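Local coordinates for lipoprotein (Colwellia psychrerythraea, PDB 3O0Y) that is of unknown function but belongs to a family grouped with the zincin-type metallopeptidases, and is probably a lipid-anchored relative of those enzymes, at residues P442-Q447 with A468-W473; W473-E478 with G555-M560. One frame throughout, in Å; residues are numbered along the deposited sequence.

Contact 1: residues P442-Q447 with A468-W473; sequences PGHHWQ and AYTEGW
Gln447 lays the start of its side chain along the indole of Trp473, the two chains running past each other in opposite directions. Its CB comes within 3.5 Å of Trp473 CD1. Its CG lies over the five-membered ring of Trp473 in an off-centre CH-pi contact, 4.2 Å from the centroid. A bend at chi2 (-86°) then turns the Gln447 amide away from the indole and toward Tyr469. NE2 of Gln447 meets CE2 of Tyr469 at the ring edge, 3.7 Å away. A water links this NE2 to the hydroxyl of Tyr469, which is also hydrogen-bonded to Val587 O. A second water donates to OE1 of Gln447 and to the backbone O of Thr470, and it is also hydrogen-bonded to ND1 of His444, 2.8 Å away. One water thus ties both helices together at three points.

Trp473 also holds the turn before helix 444-452. Its NE1 donates to Pro442 O at 2.8 Å with an N-H...O angle of 152°. The acceptor lies near the indole plane, and the N-H uses a lone pair in the carbonyl plane. Pro442 follows a cis peptide bond, and Gly443 next to it is the N-cap of the helix.

The CB of His444 points away from 468-473, but the outer edge of its ring comes back to Glu471. OE1 of Glu471 lies in the ring plane, 3.1 Å from CE1 of His444. The carboxylate stands nearly perpendicular to that ring, at 89°. His438 meets the ring of His444, and Glu439 lies beside it. This gathering of two histidines and a downstream glutamate, with the sequence His-Glu just before the Pro-Gly-His turn, is consistent with a zincin-like metallopeptidase site.

Contact 2: residues W473-E478 with G555-M560; sequences WALYSE and GYKLGM. With SO4 (sulfate ion), chain D.
A buried crossing of helices 467-483 and 555-574 brings Leu475 against Met560, and from it Tyr556 reaches to an arginine-lined sulfate site. The axes of 473-478 and 555-560 come within 8.1 Å and cross at -68°. Tyr476 and Met560 are the closest residues along the backbones.

Leu475 makes the largest share of the contact, with Met560 next. Its CG is anti to the backbone N (chi1 -168°), which sends the branched end into the other helix. CD2 of Leu475 sits 3.5 Å from the backbone O of Tyr556 and also touches CB of Tyr556. It also rests against CG of Lys557. Met560 runs across Leu475 at about a right angle. Its SD packs 3.6 Å from CG of Leu475, and its CE reaches Leu475 O. Higher up the Met560 chain, CG lies 3.7 Å from the backbone N of Tyr476 and also faces CB of that tyrosine. The ring of Tyr476 leads away, and its hydroxyl is hydrogen-bonded to His584 and Arg567.

Tyr556 reaches the sulfate, which probably came from the crystallisation liquor, with its hydroxyl. Its OH donates to O3 of the sulfate at 2.6 Å. Arg504, Arg507 and Arg545 also bind the ion, and Arg507 makes a cation-pi contact with the Tyr556 ring. Lys557 turns its amine to Glu501 and Glu312 in salt bridges.

The helices therefore meet through leucine and methionine. The polar ends of Tyr476 and Lys557 have protein partners, whereas the Tyr556 hydroxyl bonds the sulfate and Gln552 NE2. The cluster of arginines is consistent with a pocket that can take an anion.

In the fold
Both contacts are buried and use helix 467-483, with centres about 7 Å apart. Their segments overlap at Trp473, which does its packing in contact 1. Contact 1 joins the N-terminal part of that helix to helix 444-452. It mixes an indole N-H bond, water bridges and a CH-pi contact, beside a histidine and glutamate cluster consistent with a zincin-like site. Contact 2 joins the next turns to helix 555-574, and here apolar side chains do the packing. The two touch directly. Ser477 OG comes near Pro442 O in a weak hydrogen bond. Glu471 packs against the ring of Tyr556, which puts the sulfate pocket next to the histidine cluster. Side chains of Trp473 and Tyr476 also touch helix 580-588.

Contact 1: residues P442-Q447 with A468-W473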
ATOM      1  N   PRO A 442       1.153  -5.655  16.150  1.00  6.75           N
ATOM      2  CA  PRO A 442       2.056  -4.502  16.166  1.00  5.51           C
ATOM      3  C   PRO A 442       2.497  -4.043  14.768  1.00  4.78           C
ATOM      4  O   PRO A 442       3.399  -3.184  14.698  1.00  6.73           O
ATOM      5  CB  PRO A 442       3.298  -5.069  16.890  1.00  7.67           C
ATOM      6  CG  PRO A 442       3.136  -6.480  16.859  1.00  9.08           C
ATOM      7  CD  PRO A 442       1.875  -6.931  16.354  1.00  9.37           C
ATOM      8  N   GLY A 443       1.755  -4.430  13.740  1.00  5.95           N
ATOM      9  CA  GLY A 443       2.090  -4.062  12.358  1.00  5.61           C
ATOM     10  C   GLY A 443       1.620  -2.695  11.834  1.00  5.75           C
ATOM     11  O   GLY A 443       1.870  -1.672  12.453  1.00  6.76           O
ATOM     12  N   HIS A 444       0.883  -2.689  10.746  1.00  5.88           N
ATOM     13  CA  HIS A 444       0.587  -1.441  10.076  1.00  4.57           C
ATOM     14  C   HIS A 444      -0.113  -0.418  10.937  1.00  5.44           C
ATOM     15  O   HIS A 444       0.299   0.743  10.914  1.00  5.28           O
ATOM     16  CB  HIS A 444      -0.259  -1.652   8.845  1.00  4.58           C
ATOM     17  CG  HIS A 444       0.456  -2.222   7.652  1.00  5.83           C
ATOM     18  ND1 HIS A 444       1.753  -1.866   7.300  1.00  8.07           N
ATOM     19  CD2 HIS A 444       0.030  -3.101   6.716  1.00  9.13           C
ATOM     20  CE1 HIS A 444       2.062  -2.488   6.163  1.00  8.97           C
ATOM     21  NE2 HIS A 444       1.043  -3.242   5.792  1.00  9.43           N
ATOM     22  N   HIS A 445      -1.160  -0.778  11.662  1.00  5.43           N
ATOM     23  CA  HIS A 445      -1.901   0.213  12.445  1.00  5.66           C
ATOM     24  C   HIS A 445      -1.004   0.845  13.518  1.00  6.16           C
ATOM     25  O   HIS A 445      -0.909   2.080  13.664  1.00  6.95           O
ATOM     26  CB  HIS A 445      -3.163  -0.378  13.083  1.00  6.94           C
ATOM     27  CG  HIS A 445      -3.852   0.626  13.966  1.00  6.13           C
ATOM     28  ND1 HIS A 445      -4.514   1.709  13.422  1.00  6.07           N
ATOM     29  CD2 HIS A 445      -3.818   0.829  15.314  1.00  7.87           C
ATOM     30  CE1 HIS A 445      -4.937   2.497  14.416  1.00  6.84           C
ATOM     31  NE2 HIS A 445      -4.509   2.003  15.579  1.00  6.36           N
ATOM     32  N   TRP A 446      -0.286   0.015  14.273  1.00  5.01           N
ATOM     33  CA  TRP A 446       0.507   0.510  15.358  1.00  6.90           C
ATOM     34  C   TRP A 446       1.553   1.510  14.790  1.00  6.96           C
ATOM     35  O   TRP A 446       1.745   2.591  15.341  1.00  5.68           O
ATOM     36  CB  TRP A 446       1.152  -0.639  16.123  1.00  7.31           C
ATOM     37  CG  TRP A 446       1.661  -0.279  17.499  1.00  3.80           C
ATOM     38  CD1 TRP A 446       2.966  -0.074  17.866  1.00  3.50           C
ATOM     39  CD2 TRP A 446       0.896  -0.211  18.694  1.00  4.81           C
ATOM     40  NE1 TRP A 446       3.047   0.127  19.205  1.00  5.50           N
ATOM     41  CE2 TRP A 446       1.799   0.069  19.742  1.00  3.92           C
ATOM     42  CE3 TRP A 446      -0.466  -0.360  18.980  1.00  5.08           C
ATOM     43  CZ2 TRP A 446       1.394   0.203  21.060  1.00  5.66           C
ATOM     44  CZ3 TRP A 446      -0.848  -0.227  20.281  1.00  5.44           C
ATOM     45  CH2 TRP A 446       0.069  -0.010  21.316  1.00  5.39           C
ATOM     46  N   GLN A 447       2.184   1.132  13.696  1.00  5.63           N
ATOM     47  CA  GLN A 447       3.273   1.927  13.112  1.00  7.03           C
ATOM     48  C   GLN A 447       2.748   3.196  12.503  1.00  6.34           C
ATOM     49  O   GLN A 447       3.215   4.304  12.876  1.00  5.97           O
ATOM     50  CB  GLN A 447       4.057   1.109  12.113  1.00  5.43           C
ATOM     51  CG  GLN A 447       5.157   1.808  11.381  1.00  5.02           C
ATOM     52  CD  GLN A 447       4.662   2.522  10.168  1.00  6.05           C
ATOM     53  OE1 GLN A 447       4.238   1.904   9.206  1.00  9.40           O
ATOM     54  NE2 GLN A 447       4.877   3.875  10.147  1.00  5.95           N
ATOM     55  N   ALA A 468       9.867   0.204   1.964  1.00  6.11           N
ATOM     56  CA  ALA A 468      10.720  -0.764   2.621  1.00  6.44           C
ATOM     57  C   ALA A 468      10.560  -0.644   4.124  1.00  5.55           C
ATOM     58  O   ALA A 468      10.405  -1.642   4.815  1.00  6.84           O
ATOM     59  CB  ALA A 468      12.167  -0.611   2.182  1.00  6.95           C
ATOM     60  N   TYR A 469      10.464   0.564   4.605  1.00  5.84           N
ATOM     61  CA  TYR A 469      10.204   0.773   6.047  1.00  4.47           C
ATOM     62  C   TYR A 469       8.852   0.188   6.453  1.00  5.82           C
ATOM     63  O   TYR A 469       8.724  -0.501   7.470  1.00  7.21           O
ATOM     64  CB  TYR A 469      10.295   2.262   6.419  1.00  4.06           C
ATOM     65  CG  TYR A 469       9.990   2.531   7.863  1.00  5.46           C
ATOM     66  CD1 TYR A 469      10.956   2.714   8.796  1.00  6.78           C
ATOM     67  CD2 TYR A 469       8.673   2.660   8.243  1.00  7.14           C
ATOM     68  CE1 TYR A 469      10.638   2.969  10.117  1.00  7.11           C
ATOM     69  CE2 TYR A 469       8.339   2.857   9.566  1.00  8.31           C
ATOM     70  CZ  TYR A 469       9.304   3.062  10.474  1.00  9.11           C
ATOM     71  OH  TYR A 469       8.961   3.316  11.808  1.00  8.83           O
ATOM     72  N   THR A 470       7.829   0.591   5.741  1.00  5.11           N
ATOM     73  CA  THR A 470       6.435   0.329   6.064  1.00  4.23           C
ATOM     74  C   THR A 470       6.124  -1.161   5.939  1.00  5.67           C
ATOM     75  O   THR A 470       5.577  -1.729   6.901  1.00  5.79           O
ATOM     76  CB  THR A 470       5.442   1.209   5.260  1.00  6.83           C
ATOM     77  OG1 THR A 470       5.812   2.588   5.453  1.00  8.78           O
ATOM     78  CG2 THR A 470       3.980   0.956   5.781  1.00 10.72           C
ATOM     79  N   GLU A 471       6.479  -1.795   4.838  1.00  6.61           N
ATOM     80  CA  GLU A 471       6.246  -3.185   4.677  1.00  6.72           C
ATOM     81  C   GLU A 471       7.239  -4.013   5.465  1.00  5.97           C
ATOM     82  O   GLU A 471       6.814  -5.054   6.017  1.00  7.04           O
ATOM     83  CB  GLU A 471       6.319  -3.539   3.189  1.00  5.88           C
ATOM     84  CG  GLU A 471       5.354  -2.755   2.371  1.00  8.94           C
ATOM     85  CD  GLU A 471       3.855  -2.870   2.811  1.00 14.14           C
ATOM     86  OE1 GLU A 471       3.450  -3.714   3.682  1.00 12.22           O
ATOM     87  OE2 GLU A 471       3.088  -2.015   2.308  1.00 17.48           O
ATOM     88  N   GLY A 472       8.509  -3.586   5.556  1.00  5.95           N
ATOM     89  CA  GLY A 472       9.465  -4.286   6.324  1.00  6.59           C
ATOM     90  C   GLY A 472       9.109  -4.287   7.806  1.00  5.95           C
ATOM     91  O   GLY A 472       9.248  -5.331   8.487  1.00  6.71           O
ATOM     92  N   TRP A 473       8.577  -3.165   8.297  1.00  4.15           N
ATOM     93  CA  TRP A 473       8.143  -3.094   9.699  1.00  4.62           C
ATOM     94  C   TRP A 473       7.045  -4.143   9.960  1.00  4.87           C
ATOM     95  O   TRP A 473       7.079  -4.841  10.973  1.00  4.83           O
ATOM     96  CB  TRP A 473       7.605  -1.681  10.052  1.00  6.62           C
ATOM     97  CG  TRP A 473       6.905  -1.768  11.433  1.00  2.90           C
ATOM     98  CD1 TRP A 473       5.604  -1.961  11.652  1.00  4.57           C
ATOM     99  CD2 TRP A 473       7.572  -2.002  12.687  1.00  3.74           C
ATOM    100  NE1 TRP A 473       5.390  -2.231  12.982  1.00  4.25           N
ATOM    101  CE2 TRP A 473       6.587  -2.239  13.631  1.00  3.36           C
ATOM    102  CE3 TRP A 473       8.881  -1.925  13.093  1.00  3.86           C
ATOM    103  CZ2 TRP A 473       6.898  -2.496  14.964  1.00  3.56           C
ATOM    104  CZ3 TRP A 473       9.198  -2.191  14.407  1.00  6.51           C
ATOM    105  CH2 TRP A 473       8.209  -2.398  15.324  1.00  5.70           C
TER
HETATM  106  O   HOH W   1       3.799  -0.811   8.808  1.00  8.83           O
HETATM  107  O   HOH W   2       6.544   5.090  12.454  1.00 12.58           O

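Contact 2: residues W473-E478 with G555-M560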
ATOM      1  N   TRP A 473       8.577  -3.165   8.297  1.00  4.15           N
ATOM      2  CA  TRP A 473       8.143  -3.094   9.699  1.00  4.62           C
ATOM      3  C   TRP A 473       7.045  -4.143   9.960  1.00  4.87           C
ATOM      4  O   TRP A 473       7.079  -4.841  10.973  1.00  4.83           O
ATOM      5  CB  TRP A 473       7.605  -1.681  10.052  1.00  6.62           C
ATOM      6  CG  TRP A 473       6.905  -1.768  11.433  1.00  2.90           C
ATOM      7  CD1 TRP A 473       5.604  -1.961  11.652  1.00  4.57           C
ATOM      8  CD2 TRP A 473       7.572  -2.002  12.687  1.00  3.74           C
ATOM      9  NE1 TRP A 473       5.390  -2.231  12.982  1.00  4.25           N
ATOM     10  CE2 TRP A 473       6.587  -2.239  13.631  1.00  3.36           C
ATOM     11  CE3 TRP A 473       8.881  -1.925  13.093  1.00  3.86           C
ATOM     12  CZ2 TRP A 473       6.898  -2.496  14.964  1.00  3.56           C
ATOM     13  CZ3 TRP A 473       9.198  -2.191  14.407  1.00  6.51           C
ATOM     14  CH2 TRP A 473       8.209  -2.398  15.324  1.00  5.70           C
ATOM     15  N   ALA A 474       6.051  -4.201   9.084  1.00  3.10           N
ATOM     16  CA  ALA A 474       4.896  -5.070   9.356  1.00  6.57           C
ATOM     17  C   ALA A 474       5.335  -6.533   9.332  1.00  8.27           C
ATOM     18  O   ALA A 474       4.927  -7.312  10.170  1.00  7.16           O
ATOM     19  CB  ALA A 474       3.746  -4.817   8.372  1.00  6.96           C
ATOM     20  N   LEU A 475       6.227  -6.904   8.399  1.00  6.56           N
ATOM     21  CA  LEU A 475       6.761  -8.273   8.396  1.00  5.88           C
ATOM     22  C   LEU A 475       7.621  -8.575   9.627  1.00  7.46           C
ATOM     23  O   LEU A 475       7.498  -9.671  10.247  1.00  8.20           O
ATOM     24  CB  LEU A 475       7.523  -8.509   7.055  1.00  8.12           C
ATOM     25  CG  LEU A 475       7.937  -9.911   6.685  1.00 13.44           C
ATOM     26  CD1 LEU A 475       6.695 -10.862   6.673  1.00 15.94           C
ATOM     27  CD2 LEU A 475       8.741  -9.882   5.353  1.00  9.83           C
ATOM     28  N   TYR A 476       8.448  -7.592  10.069  1.00  5.54           N
ATOM     29  CA  TYR A 476       9.178  -7.706  11.335  1.00  6.26           C
ATOM     30  C   TYR A 476       8.230  -7.916  12.505  1.00  6.94           C
ATOM     31  O   TYR A 476       8.529  -8.768  13.347  1.00  4.96           O
ATOM     32  CB  TYR A 476      10.093  -6.492  11.540  1.00  6.91           C
ATOM     33  CG  TYR A 476      10.644  -6.363  12.920  1.00  7.36           C
ATOM     34  CD1 TYR A 476      11.790  -7.029  13.297  1.00  5.08           C
ATOM     35  CD2 TYR A 476      10.066  -5.529  13.830  1.00  6.66           C
ATOM     36  CE1 TYR A 476      12.269  -6.946  14.641  1.00  6.06           C
ATOM     37  CE2 TYR A 476      10.537  -5.433  15.151  1.00  8.40           C
ATOM     38  CZ  TYR A 476      11.676  -6.088  15.528  1.00  5.18           C
ATOM     39  OH  TYR A 476      12.067  -6.031  16.898  1.00  7.13           O
ATOM     40  N   SER A 477       7.091  -7.182  12.547  1.00  7.30           N
ATOM     41  CA  SER A 477       6.008  -7.251  13.574  1.00  8.56           C
ATOM     42  C   SER A 477       5.515  -8.674  13.720  1.00  5.44           C
ATOM     43  O   SER A 477       5.251  -9.141  14.846  1.00  7.88           O
ATOM     44  CB  SER A 477       4.717  -6.444  13.114  1.00  7.28           C
ATOM     45  OG  SER A 477       5.160  -5.175  13.406  1.00 21.92           O
ATOM     46  N   GLU A 478       5.375  -9.345  12.603  1.00  5.83           N
ATOM     47  CA  GLU A 478       4.892 -10.718  12.588  1.00  7.18           C
ATOM     48  C   GLU A 478       5.850 -11.660  13.332  1.00  7.37           C
ATOM     49  O   GLU A 478       5.410 -12.613  14.003  1.00  7.45           O
ATOM     50  CB  GLU A 478       4.645 -11.208  11.157  1.00  7.07           C
ATOM     51  CG  GLU A 478       3.449 -10.511  10.423  1.00  8.99           C
ATOM     52  CD  GLU A 478       3.350 -10.934   8.961  1.00 16.09           C
ATOM     53  OE1 GLU A 478       2.868 -12.090   8.679  1.00 16.23           O
ATOM     54  OE2 GLU A 478       3.715 -10.129   8.064  1.00 16.77           O
ATOM     55  N   GLY A 555      10.066  -4.510  -0.954  1.00  7.04           N
ATOM     56  CA  GLY A 555      10.168  -3.784   0.293  1.00  7.63           C
ATOM     57  C   GLY A 555      10.039  -4.615   1.510  1.00  7.99           C
ATOM     58  O   GLY A 555      10.668  -4.345   2.583  1.00  7.48           O
ATOM     59  N   TYR A 556       9.218  -5.639   1.369  1.00  8.52           N
ATOM     60  CA  TYR A 556       8.781  -6.460   2.509  1.00  6.92           C
ATOM     61  C   TYR A 556      10.012  -7.132   3.120  1.00  8.18           C
ATOM     62  O   TYR A 556      10.343  -6.926   4.303  1.00  7.67           O
ATOM     63  CB  TYR A 556       7.781  -7.553   2.062  1.00  8.22           C
ATOM     64  CG  TYR A 556       6.513  -7.008   1.507  1.00  6.41           C
ATOM     65  CD1 TYR A 556       5.395  -6.869   2.318  1.00  6.80           C
ATOM     66  CD2 TYR A 556       6.433  -6.529   0.186  1.00  8.38           C
ATOM     67  CE1 TYR A 556       4.293  -6.268   1.858  1.00  9.94           C
ATOM     68  CE2 TYR A 556       5.294  -5.954  -0.273  1.00  8.93           C
ATOM     69  CZ  TYR A 556       4.246  -5.759   0.564  1.00  6.86           C
ATOM     70  OH  TYR A 556       3.101  -5.171   0.096  1.00  9.39           O
ATOM     71  N   LYS A 557      10.682  -7.986   2.353  1.00  7.82           N
ATOM     72  CA  LYS A 557      11.842  -8.675   2.894  1.00  7.21           C
ATOM     73  C   LYS A 557      13.049  -7.743   3.035  1.00  7.37           C
ATOM     74  O   LYS A 557      13.828  -7.920   3.945  1.00  7.41           O
ATOM     75  CB  LYS A 557      12.189  -9.940   2.110  1.00  7.99           C
ATOM     76  CG  LYS A 557      11.593 -11.149   2.724  1.00 11.23           C
ATOM     77  CD  LYS A 557      12.462 -11.518   3.949  1.00 11.72           C
ATOM     78  CE  LYS A 557      11.866 -12.555   4.824  1.00 14.69           C
ATOM     79  NZ  LYS A 557      12.814 -12.972   5.991  1.00 13.55           N
ATOM     80  N   LEU A 558      13.352  -6.877   2.069  1.00  7.90           N
ATOM     81  CA  LEU A 558      14.572  -6.060   2.221  1.00  7.32           C
ATOM     82  C   LEU A 558      14.466  -5.170   3.494  1.00  7.97           C
ATOM     83  O   LEU A 558      15.425  -5.011   4.248  1.00  9.67           O
ATOM     84  CB  LEU A 558      14.841  -5.252   0.975  1.00  6.82           C
ATOM     85  CG  LEU A 558      15.190  -6.086  -0.237  1.00  8.25           C
ATOM     86  CD1 LEU A 558      15.410  -5.182  -1.466  1.00  9.92           C
ATOM     87  CD2 LEU A 558      16.348  -7.039   0.042  1.00  9.08           C
ATOM     88  N   GLY A 559      13.273  -4.625   3.764  1.00  7.40           N
ATOM     89  CA  GLY A 559      13.099  -3.824   4.902  1.00  6.94           C
ATOM     90  C   GLY A 559      13.180  -4.667   6.177  1.00  6.51           C
ATOM     91  O   GLY A 559      13.808  -4.236   7.147  1.00  7.09           O
ATOM     92  N   MET A 560      12.544  -5.836   6.209  1.00  6.91           N
ATOM     93  CA  MET A 560      12.577  -6.696   7.358  1.00  6.77           C
ATOM     94  C   MET A 560      14.023  -7.121   7.703  1.00  7.84           C
ATOM     95  O   MET A 560      14.431  -7.063   8.883  1.00  7.32           O
ATOM     96  CB  MET A 560      11.630  -7.907   7.194  1.00  6.09           C
ATOM     97  CG  MET A 560      11.537  -8.788   8.442  1.00  8.46           C
ATOM     98  SD  MET A 560      11.162 -10.626   8.011  1.00  8.43           S
ATOM     99  CE  MET A 560      10.875 -11.295   9.701  1.00 13.84           C
TER
HETATM  100  S   SO4 D 610       0.577  -7.399   1.180  1.00 22.32           S
HETATM  101  O1  SO4 D 610       1.660  -8.222   1.783  1.00 20.64           O
HETATM  102  O2  SO4 D 610      -0.613  -7.606   1.936  1.00 25.87           O
HETATM  103  O3  SO4 D 610       0.853  -5.944   1.267  1.00 24.42           O
HETATM  104  O4  SO4 D 610       0.489  -7.639  -0.236  1.00 29.62           O